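Local coordinates for protein kinase (Staphylococcus aureus subsp. aureus Mu50, PDB 3PY9) that is a membrane-bound serine/threonine kinase whose extracellular PASTA repeats probably bind muropeptides of the cell wall and so couple them to phosphorylation inside the cell, at residues 229-241 / 249-263. Residues are numbered along the deposited sequence; the frame is centred on the assembly and turned at random.
With EU (europium ion), chain D.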
ATOM      1  N   ASN A 229      -4.718  31.831 -37.694  1.00 35.53           N
ATOM      2  CA  ASN A 229      -6.159  31.794 -37.953  1.00 35.84           C
ATOM      3  C   ASN A 229      -6.895  33.028 -37.406  1.00 36.15           C
ATOM      4  O   ASN A 229      -8.121  33.011 -37.287  1.00 36.53           O
ATOM      5  CB  ASN A 229      -6.819  30.517 -37.378  1.00 36.36           C
ATOM      6  CG  ASN A 229      -6.028  29.245 -37.663  1.00 36.35           C
ATOM      7  OD1 ASN A 229      -6.033  28.733 -38.781  1.00 35.27           O
ATOM      8  ND2 ASN A 229      -5.358  28.720 -36.634  1.00 37.11           N
ATOM      9  N   ASP A 230      -6.145  34.084 -37.082  1.00 36.03           N
ATOM     10  CA  ASP A 230      -6.674  35.295 -36.422  1.00 35.86           C
ATOM     11  C   ASP A 230      -7.289  34.941 -35.088  1.00 34.81           C
ATOM     12  O   ASP A 230      -8.271  35.549 -34.644  1.00 34.01           O
ATOM     13  CB  ASP A 230      -7.673  36.040 -37.322  1.00 36.54           C
ATOM     14  CG  ASP A 230      -7.021  36.580 -38.575  1.00 38.60           C
ATOM     15  OD1 ASP A 230      -5.934  37.165 -38.469  1.00 41.06           O
ATOM     16  OD2 ASP A 230      -7.576  36.419 -39.676  1.00 42.06           O
ATOM     17  N   LYS A 231      -6.704  33.930 -34.461  1.00 34.08           N
ATOM     18  CA  LYS A 231      -7.162  33.481 -33.169  1.00 33.91           C
ATOM     19  C   LYS A 231      -6.251  34.053 -32.076  1.00 32.91           C
ATOM     20  O   LYS A 231      -5.053  34.224 -32.275  1.00 32.87           O
ATOM     21  CB  LYS A 231      -7.242  31.948 -33.108  1.00 34.40           C
ATOM     22  CG  LYS A 231      -8.299  31.317 -34.036  1.00 36.56           C
ATOM     23  CD  LYS A 231      -9.696  31.962 -33.930  1.00 38.30           C
ATOM     24  CE  LYS A 231     -10.691  31.377 -34.951  1.00 39.85           C
ATOM     25  NZ  LYS A 231     -10.412  31.769 -36.379  1.00 43.07           N
ATOM     26  N   SER A 232      -6.846  34.371 -30.939  1.00 31.97           N
ATOM     27  CA  SER A 232      -6.111  34.904 -29.808  1.00 30.86           C
ATOM     28  C   SER A 232      -5.154  33.870 -29.234  1.00 30.67           C
ATOM     29  O   SER A 232      -5.311  32.656 -29.432  1.00 29.99           O
ATOM     30  CB  SER A 232      -7.077  35.392 -28.732  1.00 30.24           C
ATOM     31  OG  SER A 232      -7.881  34.341 -28.226  1.00 29.56           O
ATOM     32  N   GLN A 233      -4.141  34.382 -28.552  1.00 31.16           N
ATOM     33  CA  GLN A 233      -3.221  33.590 -27.761  1.00 31.17           C
ATOM     34  C   GLN A 233      -3.382  34.025 -26.324  1.00 32.07           C
ATOM     35  O   GLN A 233      -3.644  35.204 -26.036  1.00 32.05           O
ATOM     36  CB  GLN A 233      -1.791  33.860 -28.182  1.00 31.01           C
ATOM     37  CG  GLN A 233      -1.453  33.457 -29.583  1.00 30.46           C
ATOM     38  CD  GLN A 233      -0.033  33.809 -29.944  1.00 28.72           C
ATOM     39  OE1 GLN A 233       0.349  34.964 -29.921  1.00 28.47           O
ATOM     40  NE2 GLN A 233       0.759  32.804 -30.274  1.00 32.34           N
ATOM     41  N   LYS A 234      -3.191  33.082 -25.421  1.00 32.33           N
ATOM     42  CA  LYS A 234      -3.313  33.356 -24.011  1.00 34.27           C
ATOM     43  C   LYS A 234      -1.958  33.693 -23.386  1.00 33.78           C
ATOM     44  O   LYS A 234      -0.974  32.969 -23.547  1.00 33.28           O
ATOM     45  CB  LYS A 234      -3.917  32.154 -23.305  1.00 34.07           C
ATOM     46  CG  LYS A 234      -4.594  32.495 -21.976  1.00 36.34           C
ATOM     47  CD  LYS A 234      -4.903  31.230 -21.144  1.00 36.56           C
ATOM     48  CE  LYS A 234      -5.001  29.960 -21.995  1.00 38.58           C
ATOM     49  NZ  LYS A 234      -5.994  30.086 -23.102  1.00 42.87           N
ATOM     50  N   VAL A 235      -1.926  34.801 -22.665  1.00 33.76           N
ATOM     51  CA  VAL A 235      -0.716  35.235 -22.001  1.00 34.80           C
ATOM     52  C   VAL A 235      -0.878  34.947 -20.520  1.00 35.57           C
ATOM     53  O   VAL A 235      -1.934  35.202 -19.947  1.00 34.97           O
ATOM     54  CB  VAL A 235      -0.435  36.732 -22.251  1.00 34.50           C
ATOM     55  CG1 VAL A 235       0.873  37.165 -21.610  1.00 34.80           C
ATOM     56  CG2 VAL A 235      -0.418  37.002 -23.735  1.00 33.54           C
ATOM     57  N   LYS A 236       0.170  34.385 -19.926  1.00 36.71           N
ATOM     58  CA  LYS A 236       0.221  34.169 -18.491  1.00 38.14           C
ATOM     59  C   LYS A 236       1.528  34.736 -17.966  1.00 38.95           C
ATOM     60  O   LYS A 236       2.621  34.390 -18.449  1.00 38.90           O
ATOM     61  CB  LYS A 236       0.082  32.680 -18.152  1.00 38.62           C
ATOM     62  CG  LYS A 236      -1.317  32.129 -18.377  1.00 40.02           C
ATOM     63  CD  LYS A 236      -1.421  30.675 -17.977  1.00 42.77           C
ATOM     64  CE  LYS A 236      -2.589  30.008 -18.696  1.00 45.76           C
ATOM     65  NZ  LYS A 236      -2.218  29.666 -20.112  1.00 49.27           N
ATOM     66  N   VAL A 237       1.391  35.628 -16.992  1.00 39.94           N
ATOM     67  CA  VAL A 237       2.493  36.314 -16.358  1.00 41.02           C
ATOM     68  C   VAL A 237       2.648  35.742 -14.945  1.00 42.43           C
ATOM     69  O   VAL A 237       1.694  35.721 -14.148  1.00 42.40           O
ATOM     70  CB  VAL A 237       2.237  37.837 -16.305  1.00 41.18           C
ATOM     71  CG1 VAL A 237       3.493  38.594 -15.872  1.00 40.82           C
ATOM     72  CG2 VAL A 237       1.746  38.356 -17.665  1.00 40.42           C
ATOM     73  N   TYR A 238       3.844  35.249 -14.652  1.00 43.43           N
ATOM     74  CA  TYR A 238       4.155  34.685 -13.336  1.00 44.75           C
ATOM     75  C   TYR A 238       5.194  35.578 -12.704  1.00 45.71           C
ATOM     76  O   TYR A 238       6.178  35.935 -13.348  1.00 45.79           O
ATOM     77  CB  TYR A 238       4.684  33.248 -13.436  1.00 44.12           C
ATOM     78  CG  TYR A 238       3.818  32.308 -14.241  1.00 44.28           C
ATOM     79  CD1 TYR A 238       2.945  31.416 -13.618  1.00 44.15           C
ATOM     80  CD2 TYR A 238       3.870  32.309 -15.641  1.00 44.72           C
ATOM     81  CE1 TYR A 238       2.144  30.540 -14.377  1.00 44.54           C
ATOM     82  CE2 TYR A 238       3.080  31.454 -16.401  1.00 43.03           C
ATOM     83  CZ  TYR A 238       2.219  30.568 -15.769  1.00 44.56           C
ATOM     84  OH  TYR A 238       1.448  29.715 -16.547  1.00 43.81           O
ATOM     85  N   ILE A 239       4.955  35.949 -11.451  1.00 47.31           N
ATOM     86  CA  ILE A 239       5.815  36.885 -10.721  1.00 48.71           C
ATOM     87  C   ILE A 239       6.389  36.218  -9.473  1.00 49.51           C
ATOM     88  O   ILE A 239       5.682  35.487  -8.786  1.00 50.24           O
ATOM     89  CB  ILE A 239       5.037  38.200 -10.359  1.00 48.51           C
ATOM     90  CG1 ILE A 239       5.085  39.185 -11.513  1.00 48.59           C
ATOM     91  CG2 ILE A 239       5.613  38.907  -9.164  1.00 48.52           C
ATOM     92  CD1 ILE A 239       3.997  38.982 -12.528  1.00 50.20           C
ATOM     93  N   LYS A 240       7.675  36.448  -9.214  1.00 50.71           N
ATOM     94  CA  LYS A 240       8.290  36.150  -7.908  1.00 51.75           C
ATOM     95  C   LYS A 240       8.752  37.469  -7.306  1.00 52.35           C
ATOM     96  O   LYS A 240       9.658  38.089  -7.846  1.00 52.58           O
ATOM     97  CB  LYS A 240       9.485  35.206  -8.048  1.00 51.41           C
ATOM     98  CG  LYS A 240       9.133  33.809  -8.523  1.00 52.17           C
ATOM     99  CD  LYS A 240      10.342  32.866  -8.509  1.00 52.22           C
ATOM    100  CE  LYS A 240       9.949  31.492  -9.051  1.00 53.08           C
ATOM    101  NZ  LYS A 240      11.112  30.676  -9.510  1.00 54.25           N
ATOM    102  N   ASP A 241       8.112  37.912  -6.221  1.00 53.24           N
ATOM    103  CA  ASP A 241       8.485  39.167  -5.531  1.00 54.18           C
ATOM    104  C   ASP A 241       8.178  39.088  -4.028  1.00 55.20           C
ATOM    105  O   ASP A 241       8.134  37.988  -3.469  1.00 55.16           O
ATOM    106  CB  ASP A 241       7.800  40.385  -6.179  1.00 54.08           C
ATOM    107  CG  ASP A 241       6.278  40.364  -6.033  1.00 52.77           C
ATOM    108  OD1 ASP A 241       5.717  39.276  -5.799  1.00 50.79           O
ATOM    109  OD2 ASP A 241       5.651  41.441  -6.162  1.00 52.15           O
ATOM    110  N   GLU A 249      -0.173  32.081 -11.929  1.00 56.78           N
ATOM    111  CA  GLU A 249      -0.039  33.328 -12.681  1.00 55.90           C
ATOM    112  C   GLU A 249      -0.586  34.553 -11.955  1.00 55.16           C
ATOM    113  O   GLU A 249      -1.664  34.509 -11.363  1.00 55.23           O
ATOM    114  CB  GLU A 249      -0.583  33.213 -14.122  1.00 56.17           C
ATOM    115  CG  GLU A 249      -2.053  32.824 -14.272  1.00 55.96           C
ATOM    116  CD  GLU A 249      -2.250  31.333 -14.433  1.00 55.31           C
ATOM    117  OE1 GLU A 249      -1.358  30.565 -14.001  1.00 55.88           O
ATOM    118  OE2 GLU A 249      -3.293  30.925 -14.991  1.00 55.12           O
ATOM    119  N   LYS A 250       0.188  35.634 -11.991  1.00 54.01           N
ATOM    120  CA  LYS A 250      -0.249  36.929 -11.504  1.00 53.05           C
ATOM    121  C   LYS A 250      -1.082  37.665 -12.565  1.00 52.30           C
ATOM    122  O   LYS A 250      -1.773  38.643 -12.255  1.00 52.60           O
ATOM    123  CB  LYS A 250       0.969  37.767 -11.129  1.00 53.18           C
ATOM    124  CG  LYS A 250       0.665  39.035 -10.348  1.00 54.27           C
ATOM    125  CD  LYS A 250       0.612  38.764  -8.850  1.00 56.63           C
ATOM    126  CE  LYS A 250       0.495  40.062  -8.027  1.00 57.53           C
ATOM    127  NZ  LYS A 250       1.791  40.791  -7.895  1.00 56.21           N
ATOM    128  N   GLY A 251      -1.020  37.186 -13.808  1.00 51.16           N
ATOM    129  CA  GLY A 251      -1.713  37.807 -14.951  1.00 49.08           C
ATOM    130  C   GLY A 251      -2.195  36.763 -15.937  1.00 47.37           C
ATOM    131  O   GLY A 251      -1.511  35.769 -16.171  1.00 47.30           O
ATOM    132  N   SER A 252      -3.382  36.986 -16.506  1.00 46.01           N
ATOM    133  CA  SER A 252      -4.022  36.045 -17.440  1.00 44.14           C
ATOM    134  C   SER A 252      -4.971  36.792 -18.377  1.00 43.16           C
ATOM    135  O   SER A 252      -5.994  37.328 -17.939  1.00 43.41           O
ATOM    136  CB  SER A 252      -4.782  34.955 -16.678  1.00 44.25           C
ATOM    137  OG  SER A 252      -5.277  33.940 -17.551  1.00 44.02           O
ATOM    138  N   PHE A 253      -4.630  36.830 -19.665  1.00 41.38           N
ATOM    139  CA  PHE A 253      -5.394  37.593 -20.649  1.00 39.12           C
ATOM    140  C   PHE A 253      -5.093  37.129 -22.063  1.00 37.88           C
ATOM    141  O   PHE A 253      -4.019  36.586 -22.333  1.00 37.22           O
ATOM    142  CB  PHE A 253      -5.126  39.095 -20.507  1.00 39.56           C
ATOM    143  CG  PHE A 253      -3.673  39.477 -20.590  1.00 40.24           C
ATOM    144  CD1 PHE A 253      -2.843  39.381 -19.467  1.00 41.81           C
ATOM    145  CD2 PHE A 253      -3.136  39.956 -21.778  1.00 40.41           C
ATOM    146  CE1 PHE A 253      -1.497  39.737 -19.531  1.00 40.49           C
ATOM    147  CE2 PHE A 253      -1.786  40.312 -21.850  1.00 42.49           C
ATOM    148  CZ  PHE A 253      -0.971  40.195 -20.716  1.00 40.95           C
ATOM    149  N   ASP A 254      -6.045  37.354 -22.965  1.00 35.92           N
ATOM    150  CA  ASP A 254      -5.875  37.032 -24.375  1.00 34.12           C
ATOM    151  C   ASP A 254      -5.285  38.201 -25.143  1.00 33.82           C
ATOM    152  O   ASP A 254      -5.505  39.378 -24.814  1.00 33.04           O
ATOM    153  CB  ASP A 254      -7.212  36.653 -25.006  1.00 34.28           C
ATOM    154  CG  ASP A 254      -7.743  35.333 -24.495  1.00 34.24           C
ATOM    155  OD1 ASP A 254      -6.920  34.508 -24.084  1.00 32.33           O
ATOM    156  OD2 ASP A 254      -8.973  35.116 -24.541  1.00 34.52           O
ATOM    157  N   ILE A 255      -4.568  37.844 -26.198  1.00 32.81           N
ATOM    158  CA  ILE A 255      -3.827  38.763 -27.037  1.00 32.29           C
ATOM    159  C   ILE A 255      -4.240  38.424 -28.471  1.00 31.15           C
ATOM    160  O   ILE A 255      -4.453  37.249 -28.788  1.00 30.24           O
ATOM    161  CB  ILE A 255      -2.309  38.535 -26.751  1.00 32.69           C
ATOM    162  CG1 ILE A 255      -1.902  39.250 -25.461  1.00 33.25           C
ATOM    163  CG2 ILE A 255      -1.408  38.927 -27.879  1.00 35.33           C
ATOM    164  CD1 ILE A 255      -2.395  40.630 -25.334  1.00 36.84           C
ATOM    165  N   THR A 256      -4.441  39.444 -29.301  1.00 29.67           N
ATOM    166  CA  THR A 256      -4.716  39.247 -30.716  1.00 29.88           C
ATOM    167  C   THR A 256      -3.783  40.113 -31.553  1.00 29.25           C
ATOM    168  O   THR A 256      -3.842  40.097 -32.770  1.00 29.82           O
ATOM    169  CB  THR A 256      -6.212  39.528 -31.095  1.00 30.30           C
ATOM    170  OG1 THR A 256      -6.611  40.811 -30.589  1.00 32.03           O
ATOM    171  CG2 THR A 256      -7.143  38.450 -30.518  1.00 29.40           C
ATOM    172  N   SER A 257      -2.923  40.863 -30.885  1.00 28.80           N
ATOM    173  CA  SER A 257      -1.920  41.717 -31.545  1.00 29.47           C
ATOM    174  C   SER A 257      -0.805  42.025 -30.539  1.00 29.98           C
ATOM    175  O   SER A 257      -0.916  41.700 -29.360  1.00 29.51           O
ATOM    176  CB  SER A 257      -2.548  43.019 -32.094  1.00 28.27           C
ATOM    177  OG  SER A 257      -3.064  43.788 -31.025  1.00 28.41           O
ATOM    178  N   ASP A 258       0.277  42.624 -31.013  1.00 31.64           N
ATOM    179  CA  ASP A 258       1.378  42.995 -30.140  1.00 33.13           C
ATOM    180  C   ASP A 258       0.891  43.880 -28.998  1.00 34.53           C
ATOM    181  O   ASP A 258       0.193  44.861 -29.230  1.00 34.36           O
ATOM    182  CB  ASP A 258       2.481  43.674 -30.949  1.00 32.95           C
ATOM    183  CG  ASP A 258       3.076  42.761 -32.007  1.00 32.66           C
ATOM    184  OD1 ASP A 258       2.861  41.541 -31.936  1.00 32.72           O
ATOM    185  OD2 ASP A 258       3.765  43.258 -32.923  1.00 33.54           O
ATOM    186  N   GLN A 259       1.245  43.505 -27.770  1.00 36.48           N
ATOM    187  CA  GLN A 259       0.818  44.225 -26.583  1.00 39.68           C
ATOM    188  C   GLN A 259       1.948  44.564 -25.621  1.00 41.22           C
ATOM    189  O   GLN A 259       2.687  43.684 -25.173  1.00 41.26           O
ATOM    190  CB  GLN A 259      -0.232  43.423 -25.833  1.00 39.90           C
ATOM    191  CG  GLN A 259      -1.589  43.450 -26.463  1.00 42.79           C
ATOM    192  CD  GLN A 259      -2.539  44.372 -25.736  1.00 45.61           C
ATOM    193  OE1 GLN A 259      -2.689  45.541 -26.106  1.00 46.71           O
ATOM    194  NE2 GLN A 259      -3.193  43.851 -24.693  1.00 46.23           N
ATOM    195  N   ARG A 260       2.062  45.855 -25.308  1.00 43.12           N
ATOM    196  CA  ARG A 260       2.924  46.321 -24.235  1.00 45.17           C
ATOM    197  C   ARG A 260       2.201  45.993 -22.943  1.00 45.66           C
ATOM    198  O   ARG A 260       1.015  46.275 -22.793  1.00 45.94           O
ATOM    199  CB  ARG A 260       3.194  47.836 -24.367  1.00 45.78           C
ATOM    200  CG  ARG A 260       3.801  48.521 -23.137  1.00 47.55           C
ATOM    201  CD  ARG A 260       5.316  48.597 -23.216  1.00 54.53           C
ATOM    202  NE  ARG A 260       5.775  49.370 -24.376  1.00 59.47           N
ATOM    203  CZ  ARG A 260       7.055  49.605 -24.679  1.00 61.51           C
ATOM    204  NH1 ARG A 260       8.035  49.136 -23.906  1.00 61.52           N
ATOM    205  NH2 ARG A 260       7.357  50.312 -25.768  1.00 62.51           N
ATOM    206  N   ILE A 261       2.914  45.358 -22.028  1.00 46.83           N
ATOM    207  CA  ILE A 261       2.336  44.921 -20.762  1.00 48.00           C
ATOM    208  C   ILE A 261       3.202  45.421 -19.629  1.00 48.50           C
ATOM    209  O   ILE A 261       4.416  45.431 -19.737  1.00 48.35           O
ATOM    210  CB  ILE A 261       2.131  43.375 -20.739  1.00 47.97           C
ATOM    211  CG1 ILE A 261       0.648  43.050 -20.918  1.00 49.29           C
ATOM    212  CG2 ILE A 261       2.644  42.716 -19.457  1.00 48.19           C
ATOM    213  CD1 ILE A 261       0.154  43.207 -22.343  1.00 50.74           C
ATOM    214  N   ASP A 262       2.557  45.864 -18.560  1.00 49.77           N
ATOM    215  CA  ASP A 262       3.261  46.401 -17.409  1.00 50.58           C
ATOM    216  C   ASP A 262       3.170  45.407 -16.268  1.00 50.86           C
ATOM    217  O   ASP A 262       2.116  44.831 -16.018  1.00 50.53           O
ATOM    218  CB  ASP A 262       2.682  47.759 -17.014  1.00 50.76           C
ATOM    219  CG  ASP A 262       2.565  48.704 -18.192  1.00 51.35           C
ATOM    220  OD1 ASP A 262       3.516  48.822 -18.982  1.00 52.85           O
ATOM    221  OD2 ASP A 262       1.507  49.327 -18.341  1.00 53.84           O
ATOM    222  N   ILE A 263       4.292  45.184 -15.596  1.00 51.86           N
ATOM    223  CA  ILE A 263       4.330  44.192 -14.531  1.00 53.37           C
ATOM    224  C   ILE A 263       4.810  44.813 -13.217  1.00 54.47           C
ATOM    225  O   ILE A 263       6.007  45.026 -13.034  1.00 55.09           O
ATOM    226  CB  ILE A 263       5.180  42.966 -14.917  1.00 53.00           C
ATOM    227  CG1 ILE A 263       4.609  42.287 -16.167  1.00 52.63           C
ATOM    228  CG2 ILE A 263       5.192  41.977 -13.786  1.00 53.28           C
ATOM    229  CD1 ILE A 263       5.574  41.377 -16.862  1.00 51.85           C
TER
HETATM  230 EU    EU D 303      -5.931  38.045 -40.852  0.50 96.97          EU
HETATM  231  O   HOH W   1      -6.589  32.954 -26.016  1.00 27.97           O
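Val-235 and Phe-253 face each other in a hydrogen-bonded pair at the middle of an antiparallel beta ladder, where strand 233-241 meets strand 251-255 in the C-terminal PASTA-like domain, an E-set (immunoglobulin-like) beta sandwich. Their backbones exchange two bonds, Val-235 N to Phe-253 O being the straighter at 169°. With chi1 at 55°, Phe-253 tucks CG between its own N and carbonyl carbon, which swings the ring back across the neighbouring strand. One ring face then receives Val-235 CB, 4.0 Å from the centroid, in a CH-pi contact. Ile-255 CD1 lies in the ring plane at its edge, and Val-237 CG2 reaches CE1 obliquely.

The same strand face looks across to the second sheet, to which 251-255 connects through a turn at 256-258. From strand 259-263, Ile-263 sends CD1 to Val-237 CG1 (3.6 Å), while its CG2 presses on Ile-239 CD1, a tight 3.5 Å. Strand 272-279 flanks 233-241 on its other edge.

Opposite Val-237 the partner strand fits in two residues, Lys-250 and Gly-251, making a classic bulge; Gly-251 N gives Val-237 O a 3.1 Å bond, and the one from Lys-250 N is weak. Beside the bulge Glu-249 CB sits over one face of the Tyr-238 ring, its carboxylate plane turned 73° from the ring. On the more solvent-exposed face, Lys-234 runs its aliphatic CG past Asp-254 OD1. At the far end Asp-230 holds a europium ion with both carboxylate oxygens, and a water bonded to Ser-232 OG at 2.9 Å donates a weak bond to Asp-254 OD1.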